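Long-range contacts in minor structural protein 5 (Lactococcus phage Tuc2009, PDB 5E7T), which is a minor structural protein of the phage particle, probably a baseplate component whose BppA-type domain may bind carbohydrate during host recognition: residues Y231-D236 with V261-I266; V24-N29 with A201-F206; T257-Q262 with F280-P285; Y6-Y11 with G208-T213. All coordinates share one frame; numbering follows the deposited sequence.

Contact 1 (Y231-D236 with V261-I266)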
loop_
_atom_site.group_PDB
_atom_site.type_symbol
_atom_site.label_atom_id
_atom_site.label_comp_id
_atom_site.label_asym_id
_atom_site.label_seq_id
_atom_site.Cartn_x
_atom_site.Cartn_y
_atom_site.Cartn_z
ATOM N N TYR B 231 6.582 -55.779 -0.745
ATOM C CA TYR B 231 5.359 -54.969 -0.567
ATOM C C TYR B 231 4.906 -54.830 0.888
ATOM O O TYR B 231 5.165 -55.713 1.692
ATOM C CB TYR B 231 4.187 -55.479 -1.447
ATOM C CG TYR B 231 4.543 -55.662 -2.906
ATOM C CD1 TYR B 231 4.498 -54.591 -3.795
ATOM C CD2 TYR B 231 4.988 -56.890 -3.383
ATOM C CE1 TYR B 231 4.868 -54.746 -5.129
ATOM C CE2 TYR B 231 5.384 -57.049 -4.708
ATOM C CZ TYR B 231 5.327 -55.974 -5.579
ATOM O OH TYR B 231 5.716 -56.145 -6.889
ATOM N N ARG B 232 4.225 -53.711 1.220
ATOM C CA ARG B 232 3.707 -53.439 2.565
ATOM C C ARG B 232 2.234 -53.186 2.458
ATOM O O ARG B 232 1.823 -52.327 1.679
ATOM C CB ARG B 232 4.417 -52.256 3.242
ATOM C CG ARG B 232 4.569 -52.516 4.718
ATOM C CD ARG B 232 4.982 -51.337 5.578
ATOM N NE ARG B 232 6.336 -50.793 5.362
ATOM C CZ ARG B 232 7.483 -51.455 5.477
ATOM N NH1 ARG B 232 7.489 -52.769 5.667
ATOM N NH2 ARG B 232 8.634 -50.821 5.338
ATOM N N VAL B 233 1.435 -53.966 3.204
ATOM C CA VAL B 233 -0.024 -53.918 3.186
ATOM C C VAL B 233 -0.540 -53.170 4.387
ATOM O O VAL B 233 -0.229 -53.528 5.516
ATOM C CB VAL B 233 -0.623 -55.329 3.024
ATOM C CG1 VAL B 233 -2.143 -55.317 3.167
ATOM C CG2 VAL B 233 -0.203 -55.937 1.683
ATOM N N TYR B 234 -1.283 -52.085 4.120
ATOM C CA TYR B 234 -1.890 -51.146 5.076
ATOM C C TYR B 234 -3.399 -51.362 5.115
ATOM O O TYR B 234 -4.086 -51.144 4.113
ATOM C CB TYR B 234 -1.616 -49.687 4.628
ATOM C CG TYR B 234 -0.174 -49.250 4.765
ATOM C CD1 TYR B 234 0.765 -49.554 3.783
ATOM C CD2 TYR B 234 0.250 -48.522 5.869
ATOM C CE1 TYR B 234 2.099 -49.153 3.906
ATOM C CE2 TYR B 234 1.575 -48.112 5.999
ATOM C CZ TYR B 234 2.502 -48.439 5.022
ATOM O OH TYR B 234 3.817 -48.052 5.189
ATOM N N LEU B 235 -3.909 -51.800 6.265
ATOM C CA LEU B 235 -5.340 -51.983 6.444
ATOM C C LEU B 235 -5.748 -50.839 7.332
ATOM O O LEU B 235 -5.216 -50.705 8.433
ATOM C CB LEU B 235 -5.664 -53.339 7.082
ATOM C CG LEU B 235 -7.138 -53.617 7.384
ATOM C CD1 LEU B 235 -7.898 -54.114 6.152
ATOM C CD2 LEU B 235 -7.256 -54.584 8.530
ATOM N N ASP B 236 -6.614 -49.950 6.800
ATOM C CA ASP B 236 -7.151 -48.758 7.452
ATOM C C ASP B 236 -6.070 -47.815 7.947
ATOM O O ASP B 236 -6.156 -47.312 9.060
ATOM C CB ASP B 236 -8.135 -49.156 8.568
ATOM C CG ASP B 236 -9.434 -49.737 8.041
ATOM O OD1 ASP B 236 -9.967 -49.183 7.037
ATOM O OD2 ASP B 236 -9.963 -50.704 8.677
ATOM N N VAL B 261 -7.965 -50.934 2.206
ATOM C CA VAL B 261 -6.630 -51.482 2.040
ATOM C C VAL B 261 -5.943 -50.729 0.915
ATOM O O VAL B 261 -6.564 -50.344 -0.083
ATOM C CB VAL B 261 -6.622 -53.046 1.872
ATOM C CG1 VAL B 261 -7.608 -53.509 0.815
ATOM C CG2 VAL B 261 -5.228 -53.615 1.596
ATOM N N GLN B 262 -4.672 -50.457 1.137
ATOM C CA GLN B 262 -3.766 -49.812 0.204
ATOM C C GLN B 262 -2.416 -50.513 0.405
ATOM O O GLN B 262 -2.156 -51.018 1.505
ATOM C CB GLN B 262 -3.724 -48.284 0.397
ATOM C CG GLN B 262 -3.549 -47.824 1.829
ATOM C CD GLN B 262 -3.638 -46.342 2.034
ATOM O OE1 GLN B 262 -3.837 -45.553 1.090
ATOM N NE2 GLN B 262 -3.442 -45.929 3.288
ATOM N N VAL B 263 -1.627 -50.657 -0.685
ATOM C CA VAL B 263 -0.327 -51.344 -0.674
ATOM C C VAL B 263 0.747 -50.382 -1.157
ATOM O O VAL B 263 0.471 -49.527 -1.997
ATOM C CB VAL B 263 -0.344 -52.628 -1.558
ATOM C CG1 VAL B 263 0.978 -53.400 -1.484
ATOM C CG2 VAL B 263 -1.535 -53.533 -1.229
ATOM N N SER B 264 1.970 -50.531 -0.637
ATOM C CA SER B 264 3.139 -49.783 -1.093
ATOM C C SER B 264 4.224 -50.801 -1.509
ATOM O O SER B 264 4.098 -51.987 -1.181
ATOM C CB SER B 264 3.643 -48.861 0.003
ATOM O OG SER B 264 4.367 -49.608 0.958
ATOM N N GLN B 265 5.259 -50.358 -2.244
ATOM C CA GLN B 265 6.364 -51.220 -2.665
ATOM C C GLN B 265 7.603 -50.846 -1.876
ATOM O O GLN B 265 7.891 -49.656 -1.694
ATOM C CB GLN B 265 6.645 -51.080 -4.169
ATOM C CG GLN B 265 7.712 -52.041 -4.689
ATOM C CD GLN B 265 8.301 -51.679 -6.029
ATOM O OE1 GLN B 265 7.640 -51.102 -6.893
ATOM N NE2 GLN B 265 9.553 -52.069 -6.250
ATOM N N ILE B 266 8.347 -51.870 -1.439
ATOM C CA ILE B 266 9.603 -51.729 -0.702
ATOM C C ILE B 266 10.768 -52.134 -1.601
ATOM O O ILE B 266 10.676 -53.099 -2.372
ATOM C CB ILE B 266 9.561 -52.538 0.613
ATOM C CG1 ILE B 266 8.282 -52.234 1.436
ATOM C CG2 ILE B 266 10.851 -52.385 1.445
ATOM C CD1 ILE B 266 8.053 -50.809 1.900
#

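Contact 2 (V24-N29 with A201-F206)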
loop_
_atom_site.group_PDB
_atom_site.type_symbol
_atom_site.label_atom_id
_atom_site.label_comp_id
_atom_site.label_asym_id
_atom_site.label_seq_id
_atom_site.Cartn_x
_atom_site.Cartn_y
_atom_site.Cartn_z
ATOM N N VAL B 24 3.676 -62.525 15.041
ATOM C CA VAL B 24 2.710 -61.428 14.994
ATOM C C VAL B 24 3.353 -60.107 14.531
ATOM O O VAL B 24 4.367 -59.704 15.093
ATOM C CB VAL B 24 1.953 -61.292 16.335
ATOM C CG1 VAL B 24 2.911 -61.176 17.514
ATOM C CG2 VAL B 24 0.993 -60.114 16.313
ATOM N N TYR B 25 2.767 -59.447 13.496
ATOM C CA TYR B 25 3.282 -58.183 12.941
ATOM C C TYR B 25 3.221 -57.085 14.010
ATOM O O TYR B 25 2.223 -57.013 14.746
ATOM C CB TYR B 25 2.505 -57.754 11.677
ATOM C CG TYR B 25 3.259 -56.802 10.776
ATOM C CD1 TYR B 25 4.347 -57.235 10.029
ATOM C CD2 TYR B 25 2.866 -55.476 10.641
ATOM C CE1 TYR B 25 5.042 -56.370 9.189
ATOM C CE2 TYR B 25 3.561 -54.594 9.804
ATOM C CZ TYR B 25 4.646 -55.052 9.075
ATOM O OH TYR B 25 5.358 -54.229 8.235
ATOM N N PRO B 26 4.272 -56.239 14.138
ATOM C CA PRO B 26 4.268 -55.254 15.213
ATOM C C PRO B 26 3.226 -54.164 15.074
ATOM O O PRO B 26 2.907 -53.719 13.968
ATOM C CB PRO B 26 5.703 -54.715 15.213
ATOM C CG PRO B 26 6.231 -54.988 13.918
ATOM C CD PRO B 26 5.559 -56.223 13.416
ATOM N N ASN B 27 2.676 -53.772 16.221
ATOM C CA ASN B 27 1.726 -52.685 16.372
ATOM C C ASN B 27 2.501 -51.430 16.772
ATOM O O ASN B 27 3.526 -51.528 17.452
ATOM C CB ASN B 27 0.727 -53.016 17.469
ATOM C CG ASN B 27 -0.343 -53.970 17.078
ATOM O OD1 ASN B 27 -0.947 -53.863 16.014
ATOM N ND2 ASN B 27 -0.670 -54.869 17.985
ATOM N N LEU B 28 1.993 -50.249 16.372
ATOM C CA LEU B 28 2.596 -48.955 16.709
ATOM C C LEU B 28 2.431 -48.620 18.202
ATOM O O LEU B 28 1.457 -49.022 18.836
ATOM C CB LEU B 28 2.000 -47.826 15.851
ATOM C CG LEU B 28 2.532 -47.673 14.440
ATOM C CD1 LEU B 28 1.637 -46.766 13.633
ATOM C CD2 LEU B 28 3.978 -47.167 14.432
ATOM N N ASN B 29 3.388 -47.870 18.739
ATOM C CA ASN B 29 3.431 -47.454 20.121
ATOM C C ASN B 29 2.559 -46.261 20.283
ATOM O O ASN B 29 2.487 -45.388 19.396
ATOM C CB ASN B 29 4.868 -47.062 20.490
ATOM C CG ASN B 29 5.242 -47.184 21.948
ATOM O OD1 ASN B 29 4.416 -47.028 22.852
ATOM N ND2 ASN B 29 6.502 -47.493 22.205
ATOM N N ALA B 201 12.446 -47.973 7.822
ATOM C CA ALA B 201 13.455 -48.835 8.455
ATOM C C ALA B 201 12.960 -49.616 9.661
ATOM O O ALA B 201 13.424 -50.735 9.875
ATOM C CB ALA B 201 14.656 -48.007 8.858
ATOM N N ASP B 202 12.036 -49.029 10.458
ATOM C CA ASP B 202 11.494 -49.581 11.700
ATOM C C ASP B 202 10.628 -50.814 11.533
ATOM O O ASP B 202 10.343 -51.477 12.534
ATOM C CB ASP B 202 10.720 -48.503 12.486
ATOM C CG ASP B 202 11.558 -47.321 12.929
ATOM O OD1 ASP B 202 12.680 -47.546 13.439
ATOM O OD2 ASP B 202 11.081 -46.165 12.787
ATOM N N TRP B 203 10.190 -51.131 10.311
ATOM C CA TRP B 203 9.311 -52.284 10.108
ATOM C C TRP B 203 10.049 -53.569 9.717
ATOM O O TRP B 203 11.136 -53.467 9.136
ATOM C CB TRP B 203 8.236 -51.947 9.066
ATOM C CG TRP B 203 7.337 -50.826 9.479
ATOM C CD1 TRP B 203 7.446 -49.517 9.122
ATOM C CD2 TRP B 203 6.212 -50.908 10.376
ATOM N NE1 TRP B 203 6.444 -48.779 9.715
ATOM C CE2 TRP B 203 5.662 -49.610 10.476
ATOM C CE3 TRP B 203 5.604 -51.960 11.098
ATOM C CZ2 TRP B 203 4.554 -49.326 11.288
ATOM C CZ3 TRP B 203 4.504 -51.676 11.895
ATOM C CH2 TRP B 203 3.975 -50.376 11.963
ATOM N N PRO B 204 9.454 -54.782 9.954
ATOM C CA PRO B 204 10.102 -56.027 9.508
ATOM C C PRO B 204 10.434 -56.006 8.022
ATOM O O PRO B 204 9.628 -55.494 7.232
ATOM C CB PRO B 204 9.045 -57.089 9.801
ATOM C CG PRO B 204 8.246 -56.540 10.907
ATOM C CD PRO B 204 8.178 -55.078 10.650
ATOM N N LYS B 205 11.631 -56.539 7.660
ATOM C CA LYS B 205 12.171 -56.598 6.294
ATOM C C LYS B 205 11.909 -57.911 5.558
ATOM O O LYS B 205 11.837 -57.909 4.318
ATOM C CB LYS B 205 13.682 -56.290 6.289
ATOM C CG LYS B 205 13.980 -54.798 6.245
ATOM C CD LYS B 205 15.349 -54.437 6.817
ATOM C CE LYS B 205 15.427 -52.977 7.232
ATOM N NZ LYS B 205 14.860 -52.751 8.589
ATOM N N PHE B 206 11.781 -59.028 6.318
ATOM C CA PHE B 206 11.583 -60.387 5.791
ATOM C C PHE B 206 10.291 -61.060 6.264
ATOM O O PHE B 206 9.878 -60.872 7.407
ATOM C CB PHE B 206 12.809 -61.278 6.095
ATOM C CG PHE B 206 14.118 -60.694 5.610
ATOM C CD1 PHE B 206 14.820 -59.775 6.386
ATOM C CD2 PHE B 206 14.627 -61.027 4.362
ATOM C CE1 PHE B 206 16.001 -59.191 5.914
ATOM C CE2 PHE B 206 15.811 -60.445 3.892
ATOM C CZ PHE B 206 16.489 -59.530 4.670
#

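Contact 3 (T257-Q262 with F280-P285)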
loop_
_atom_site.group_PDB
_atom_site.type_symbol
_atom_site.label_atom_id
_atom_site.label_comp_id
_atom_site.label_asym_id
_atom_site.label_seq_id
_atom_site.Cartn_x
_atom_site.Cartn_y
_atom_site.Cartn_z
ATOM N N THR B 257 -18.189 -55.800 8.563
ATOM C CA THR B 257 -17.590 -54.473 8.685
ATOM C C THR B 257 -16.848 -54.067 7.416
ATOM O O THR B 257 -16.233 -54.914 6.764
ATOM C CB THR B 257 -16.733 -54.283 9.928
ATOM O OG1 THR B 257 -15.390 -54.407 9.543
ATOM C CG2 THR B 257 -17.048 -55.244 11.067
ATOM N N SER B 258 -16.899 -52.754 7.083
ATOM C CA SER B 258 -16.231 -52.162 5.928
ATOM C C SER B 258 -14.767 -52.003 6.268
ATOM O O SER B 258 -14.437 -51.669 7.408
ATOM C CB SER B 258 -16.806 -50.778 5.629
ATOM O OG SER B 258 -18.220 -50.761 5.508
ATOM N N TYR B 259 -13.890 -52.186 5.276
ATOM C CA TYR B 259 -12.446 -52.018 5.438
ATOM C C TYR B 259 -11.853 -51.288 4.234
ATOM O O TYR B 259 -12.468 -51.294 3.157
ATOM C CB TYR B 259 -11.767 -53.394 5.574
ATOM C CG TYR B 259 -11.971 -54.056 6.919
ATOM C CD1 TYR B 259 -11.167 -53.731 8.003
ATOM C CD2 TYR B 259 -12.939 -55.040 7.096
ATOM C CE1 TYR B 259 -11.340 -54.344 9.242
ATOM C CE2 TYR B 259 -13.116 -55.666 8.331
ATOM C CZ TYR B 259 -12.332 -55.292 9.412
ATOM O OH TYR B 259 -12.509 -55.846 10.664
ATOM N N ASN B 260 -10.655 -50.672 4.410
ATOM C CA ASN B 260 -9.895 -50.056 3.322
ATOM C C ASN B 260 -8.487 -50.601 3.366
ATOM O O ASN B 260 -7.870 -50.671 4.426
ATOM C CB ASN B 260 -9.778 -48.568 3.425
ATOM C CG ASN B 260 -11.025 -47.791 3.381
ATOM O OD1 ASN B 260 -11.640 -47.616 2.319
ATOM N ND2 ASN B 260 -11.260 -47.118 4.497
ATOM N N VAL B 261 -7.965 -50.934 2.206
ATOM C CA VAL B 261 -6.630 -51.482 2.040
ATOM C C VAL B 261 -5.943 -50.729 0.915
ATOM O O VAL B 261 -6.564 -50.344 -0.083
ATOM C CB VAL B 261 -6.622 -53.046 1.872
ATOM C CG1 VAL B 261 -7.608 -53.509 0.815
ATOM C CG2 VAL B 261 -5.228 -53.615 1.596
ATOM N N GLN B 262 -4.672 -50.457 1.137
ATOM C CA GLN B 262 -3.766 -49.812 0.204
ATOM C C GLN B 262 -2.416 -50.513 0.405
ATOM O O GLN B 262 -2.156 -51.018 1.505
ATOM C CB GLN B 262 -3.724 -48.284 0.397
ATOM C CG GLN B 262 -3.549 -47.824 1.829
ATOM C CD GLN B 262 -3.638 -46.342 2.034
ATOM O OE1 GLN B 262 -3.837 -45.553 1.090
ATOM N NE2 GLN B 262 -3.442 -45.929 3.288
ATOM N N PHE B 280 -13.693 -52.880 0.765
ATOM C CA PHE B 280 -14.429 -54.122 0.797
ATOM C C PHE B 280 -15.154 -54.200 2.100
ATOM O O PHE B 280 -14.887 -53.388 2.983
ATOM C CB PHE B 280 -13.501 -55.316 0.593
ATOM C CG PHE B 280 -12.600 -55.674 1.747
ATOM C CD1 PHE B 280 -11.384 -55.019 1.931
ATOM C CD2 PHE B 280 -12.928 -56.719 2.605
ATOM C CE1 PHE B 280 -10.527 -55.379 2.973
ATOM C CE2 PHE B 280 -12.077 -57.070 3.658
ATOM C CZ PHE B 280 -10.875 -56.409 3.827
ATOM N N LYS B 281 -16.057 -55.180 2.230
ATOM C CA LYS B 281 -16.851 -55.424 3.430
ATOM C C LYS B 281 -16.907 -56.931 3.658
ATOM O O LYS B 281 -17.212 -57.697 2.734
ATOM C CB LYS B 281 -18.270 -54.857 3.231
ATOM C CG LYS B 281 -19.055 -54.548 4.498
ATOM C CD LYS B 281 -20.510 -54.219 4.138
ATOM C CE LYS B 281 -21.135 -53.111 4.959
ATOM N NZ LYS B 281 -21.369 -53.506 6.375
ATOM N N THR B 282 -16.598 -57.359 4.891
ATOM C CA THR B 282 -16.663 -58.771 5.284
ATOM C C THR B 282 -18.129 -59.190 5.253
ATOM O O THR B 282 -19.015 -58.361 5.489
ATOM C CB THR B 282 -16.057 -59.008 6.687
ATOM O OG1 THR B 282 -16.552 -58.040 7.610
ATOM C CG2 THR B 282 -14.554 -58.993 6.688
ATOM N N THR B 283 -18.388 -60.461 4.947
ATOM C CA THR B 283 -19.752 -60.969 4.896
ATOM C C THR B 283 -20.299 -61.162 6.310
ATOM O O THR B 283 -19.531 -61.128 7.273
ATOM C CB THR B 283 -19.828 -62.212 4.003
ATOM O OG1 THR B 283 -18.812 -63.132 4.397
ATOM C CG2 THR B 283 -19.672 -61.873 2.531
ATOM N N LEU B 284 -21.625 -61.298 6.446
ATOM C CA LEU B 284 -22.234 -61.531 7.755
ATOM C C LEU B 284 -22.491 -63.029 7.954
ATOM O O LEU B 284 -22.918 -63.685 7.001
ATOM C CB LEU B 284 -23.521 -60.721 7.928
ATOM C CG LEU B 284 -23.344 -59.423 8.694
ATOM C CD1 LEU B 284 -24.344 -58.380 8.240
ATOM C CD2 LEU B 284 -23.385 -59.653 10.215
ATOM N N PRO B 285 -22.223 -63.622 9.139
ATOM C CA PRO B 285 -22.479 -65.063 9.295
ATOM C C PRO B 285 -23.953 -65.401 9.631
ATOM O O PRO B 285 -24.710 -64.525 10.078
ATOM C CB PRO B 285 -21.477 -65.485 10.388
ATOM C CG PRO B 285 -20.929 -64.182 10.991
ATOM C CD PRO B 285 -21.710 -63.043 10.396
#

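Contact 4 (Y6-Y11 with G208-T213)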
loop_
_atom_site.group_PDB
_atom_site.type_symbol
_atom_site.label_atom_id
_atom_site.label_comp_id
_atom_site.label_asym_id
_atom_site.label_seq_id
_atom_site.Cartn_x
_atom_site.Cartn_y
_atom_site.Cartn_z
ATOM N N TYR B 6 -3.670 -74.844 6.805
ATOM C CA TYR B 6 -3.469 -73.524 7.423
ATOM C C TYR B 6 -2.168 -72.854 6.964
ATOM O O TYR B 6 -1.104 -73.481 7.034
ATOM C CB TYR B 6 -3.487 -73.635 8.965
ATOM C CG TYR B 6 -4.755 -74.244 9.522
ATOM C CD1 TYR B 6 -4.879 -75.622 9.679
ATOM C CD2 TYR B 6 -5.830 -73.443 9.896
ATOM C CE1 TYR B 6 -6.050 -76.191 10.176
ATOM C CE2 TYR B 6 -7.004 -74.000 10.402
ATOM C CZ TYR B 6 -7.109 -75.375 10.536
ATOM O OH TYR B 6 -8.256 -75.935 11.040
ATOM N N LEU B 7 -2.258 -71.583 6.493
ATOM C CA LEU B 7 -1.090 -70.810 6.073
ATOM C C LEU B 7 -0.536 -70.078 7.281
ATOM O O LEU B 7 -1.260 -69.298 7.909
ATOM C CB LEU B 7 -1.408 -69.824 4.945
ATOM C CG LEU B 7 -0.340 -68.739 4.714
ATOM C CD1 LEU B 7 0.684 -69.166 3.677
ATOM C CD2 LEU B 7 -0.976 -67.396 4.383
ATOM N N HIS B 8 0.746 -70.332 7.602
ATOM C CA HIS B 8 1.421 -69.713 8.734
ATOM C C HIS B 8 2.399 -68.663 8.274
ATOM O O HIS B 8 3.300 -68.963 7.491
ATOM C CB HIS B 8 2.087 -70.755 9.633
ATOM C CG HIS B 8 1.118 -71.750 10.181
ATOM N ND1 HIS B 8 1.075 -73.046 9.704
ATOM C CD2 HIS B 8 0.130 -71.585 11.089
ATOM C CE1 HIS B 8 0.088 -73.635 10.357
ATOM N NE2 HIS B 8 -0.500 -72.798 11.212
ATOM N N THR B 9 2.196 -67.417 8.750
ATOM C CA THR B 9 3.007 -66.253 8.409
ATOM C C THR B 9 3.751 -65.698 9.629
ATOM O O THR B 9 3.183 -65.630 10.721
ATOM C CB THR B 9 2.158 -65.217 7.688
ATOM O OG1 THR B 9 1.147 -65.875 6.910
ATOM C CG2 THR B 9 2.984 -64.324 6.797
ATOM N N ALA B 10 5.043 -65.363 9.440
ATOM C CA ALA B 10 5.947 -64.824 10.464
ATOM C C ALA B 10 6.907 -63.805 9.854
ATOM O O ALA B 10 7.192 -63.868 8.666
ATOM C CB ALA B 10 6.720 -65.939 11.148
ATOM N N TYR B 11 7.391 -62.855 10.664
ATOM C CA TYR B 11 8.240 -61.755 10.212
ATOM C C TYR B 11 9.596 -61.720 10.930
ATOM O O TYR B 11 9.708 -62.211 12.057
ATOM C CB TYR B 11 7.465 -60.425 10.358
ATOM C CG TYR B 11 6.173 -60.403 9.560
ATOM C CD1 TYR B 11 4.996 -60.932 10.083
ATOM C CD2 TYR B 11 6.137 -59.891 8.265
ATOM C CE1 TYR B 11 3.826 -60.988 9.324
ATOM C CE2 TYR B 11 4.965 -59.920 7.505
ATOM C CZ TYR B 11 3.815 -60.483 8.036
ATOM O OH TYR B 11 2.654 -60.525 7.301
ATOM N N GLY B 208 8.234 -64.908 6.461
ATOM C CA GLY B 208 8.386 -66.351 6.508
ATOM C C GLY B 208 7.052 -67.048 6.412
ATOM O O GLY B 208 6.097 -66.645 7.079
ATOM N N THR B 209 6.972 -68.083 5.561
ATOM C CA THR B 209 5.751 -68.855 5.360
ATOM C C THR B 209 5.972 -70.344 5.276
ATOM O O THR B 209 7.011 -70.811 4.809
ATOM C CB THR B 209 4.947 -68.372 4.153
ATOM O OG1 THR B 209 5.839 -67.930 3.134
ATOM C CG2 THR B 209 3.961 -67.284 4.511
ATOM N N TYR B 210 4.966 -71.079 5.761
ATOM C CA TYR B 210 4.825 -72.531 5.747
ATOM C C TYR B 210 3.326 -72.859 5.821
ATOM O O TYR B 210 2.538 -72.011 6.258
ATOM C CB TYR B 210 5.715 -73.243 6.789
ATOM C CG TYR B 210 5.139 -73.405 8.175
ATOM C CD1 TYR B 210 4.345 -74.499 8.496
ATOM C CD2 TYR B 210 5.489 -72.536 9.198
ATOM C CE1 TYR B 210 3.857 -74.685 9.786
ATOM C CE2 TYR B 210 4.999 -72.706 10.492
ATOM C CZ TYR B 210 4.178 -73.782 10.782
ATOM O OH TYR B 210 3.682 -73.968 12.053
ATOM N N VAL B 211 2.927 -74.051 5.337
ATOM C CA VAL B 211 1.514 -74.437 5.221
ATOM C C VAL B 211 1.146 -75.815 5.796
ATOM O O VAL B 211 1.993 -76.532 6.337
ATOM C CB VAL B 211 1.055 -74.349 3.731
ATOM C CG1 VAL B 211 0.786 -72.917 3.307
ATOM C CG2 VAL B 211 2.058 -75.014 2.789
ATOM N N ASP B 212 -0.171 -76.140 5.671
ATOM C CA ASP B 212 -0.905 -77.388 5.933
ATOM C C ASP B 212 -0.874 -77.963 7.363
ATOM O O ASP B 212 -1.637 -78.911 7.630
ATOM C CB ASP B 212 -0.436 -78.504 4.955
ATOM C CG ASP B 212 -1.254 -78.679 3.684
ATOM O OD1 ASP B 212 -2.482 -78.885 3.791
ATOM O OD2 ASP B 212 -0.646 -78.729 2.590
ATOM N N THR B 213 -0.011 -77.447 8.267
ATOM C CA THR B 213 0.080 -78.047 9.606
ATOM C C THR B 213 -1.172 -77.713 10.461
ATOM O O THR B 213 -2.218 -77.338 9.916
ATOM C CB THR B 213 1.431 -77.747 10.311
ATOM O OG1 THR B 213 1.448 -76.419 10.820
ATOM C CG2 THR B 213 2.653 -78.032 9.432
#

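Contact 1 (Y231-D236 with V261-I266)
Tyr-231, Tyr-234 and Arg-232 press against Gln-262, Val-263, Ser-264, Gln-265 and Ile-266 across the two central strands of a four-stranded antiparallel sheet, whose order is consistent with a fibronectin type III-like fold. Four backbone hydrogen bonds join Arg-232 with Ser-264 and Tyr-234 with Gln-262, and the side chains divide between the two faces. On one face Tyr-231 rests CB on Val-263 CG1 (3.8 Å) and brings CE1 to Gln-265 CG (3.9 Å), while Val-233 touches Val-261 with CG1 and Val-263 with CG2. The Tyr-231 hydroxyl reaches Asn-128 of a neighbouring minor structural protein 4 chain. On the other face the Tyr-234 ring turns its edge to Ser-264 OG, and Tyr-234 OH and Ser-264 OG both hydrogen-bond to Glu-271 OE2. A bend in the Arg-232 chain (chi3 -67°) lays its guanidinium beneath Ile-266, whose CD1 sits over one face, 3.5 Å from Arg-232 NH2.

Contact 2 (V24-N29 with A201-F206)
Trp-203 and Pro-204 meet Tyr-25, Pro-26 and Leu-28 where two irregular segments cross without a single hydrogen bond between them, held by van der Waals contact, largely between rings. Tyr-25 points its CG away from its own backbone N (chi1 -158°), which carries the phenol out over the second segment. Its plane is within 4° of that of the Trp-203 six-membered ring, yet the rings are slid so far apart, with centroids 5.5 Å from each other, that they barely overlap. The touching is done at the margins, by Tyr-25 CE2 against Trp-203 CE3 at 3.6 Å. In Trp-203, CG beside the backbone N (chi1 -62°) lets the six-membered ring extend between Tyr-25 and Leu-28: the carbonyl O of Pro-26 lies at its edge, near CZ3, and Leu-28 CD2 approaches CZ2 at 3.9 Å, the leucine crossing at about a right angle. The two pyrrolidine rings meet end on, Pro-26 CD 3.7 Å from Pro-204 CG, and Pro-204 CG also meets Tyr-25 CE1 at 3.6 Å. The arrangement is an apolar junction of two linker loops, one after strand 8-12 and one before strand 206-210, with Tyr-25 and Trp-203 both packed on Arg-232 and Pro-239 of the probable fibronectin type III-like sheet.

Contact 3 (T257-Q262 with F280-P285)
One face of the Phe-280 ring carries the CB of Tyr-259, 3.8 Å from the ring centroid and 27° off its normal, a CH-pi contact. Val-261 CG1 comes obliquely to the same ring, 4.1 Å from Phe-280 CE1. The two aromatic planes differ by 23° but are displaced until they hardly overlap. Around the tyrosine ring, Thr-282 CG2 makes another oblique approach, 4.0 Å from Tyr-259 CE2. Phe-280 can lie under its neighbour because its CG is turned between the backbone N and the carbonyl carbon (chi1 73°), the crowded position. Tyr-259 and Phe-280 face each other as a hydrogen-bonded antiparallel pair, joining strand 258-265 to the edge strand 278-281. In what is probably a fibronectin type III-like sheet the Tyr-259 hydroxyl bonds to the backbone N of Lys-254, five residues earlier, an arrangement consistent with a tyrosine corner. The pairing continues past the strand end, where Thr-282 N donates to Thr-257 O (3.1 Å) and Thr-257 N to Thr-282 OG1 (2.9 Å). That hydroxyl also bonds to Lys-254 O, so one threonine side chain links the turn before the strand with the chain leaving the sheet. Ala-122 of a neighbouring minor structural protein 4 chain packs on Phe-280.

Contact 4 (Y6-Y11 with G208-T213)
Gly-208 and Ala-10 exchange two backbone hydrogen bonds, Gly-208 N to Ala-10 O at 2.7 Å and Ala-10 N to Gly-208 O at 2.9 Å. Strand 206-210 is here the middle of a three-stranded antiparallel sheet, between 8-12 and 225-228, consistent with the second sheet of a fibronectin type III-like sandwich. Thr-209 follows on the other face, its CG2 beside Thr-9 CG2 (3.9 Å). Tyr-210 repeats the two-way backbone pairing, now with His-8, and adds the main side-chain meeting. A chi1 of 87° bends the phenol over so that His-8 CB lies above its face, 3.9 Å from the Tyr-210 ring centroid. The rings themselves are oblique, with planes at 34°, and the Tyr-210 hydroxyl sits over one face of the imidazole. Val-211 CG1 touches Leu-7 CD1 at 3.8 Å. The chain then turns through Asp-212, and Thr-213 sets its carbonyl O at the edge of the Tyr-6 ring, with OG1 near the imidazole of His-8. Backbone bonds thus supply pairing and register, while the meeting of His-8 with Tyr-210 is particular to these side chains: the phenol is anchored at Ser-218 N and the imidazole, through NE2, more weakly at Pro-215 O.

Overall arrangement
Near the N terminus the chain lays down strand 8-12, which waits almost two hundred residues for strand 206-210; their pairing, contact 4, closes the longest loop. Contact 2 falls within that loop, bringing the segment after strand 8-12 to the one entering strand 206-210, with the BppA-type region between them. The two touch through Tyr-11, which packs on Tyr-25 and Pro-204. Contacts 1 and 3 come later, closing shorter loops that overlap: contact 3 opens on strand 258-265, where contact 1 closes, and they share Val-261 and Gln-262. Arg-232 joins contact 1 to contact 2, whereas contact 4 touches neither contact 1 nor contact 3. The N-terminal strand thereby joins the sheet of strands 206-210 and 225-228.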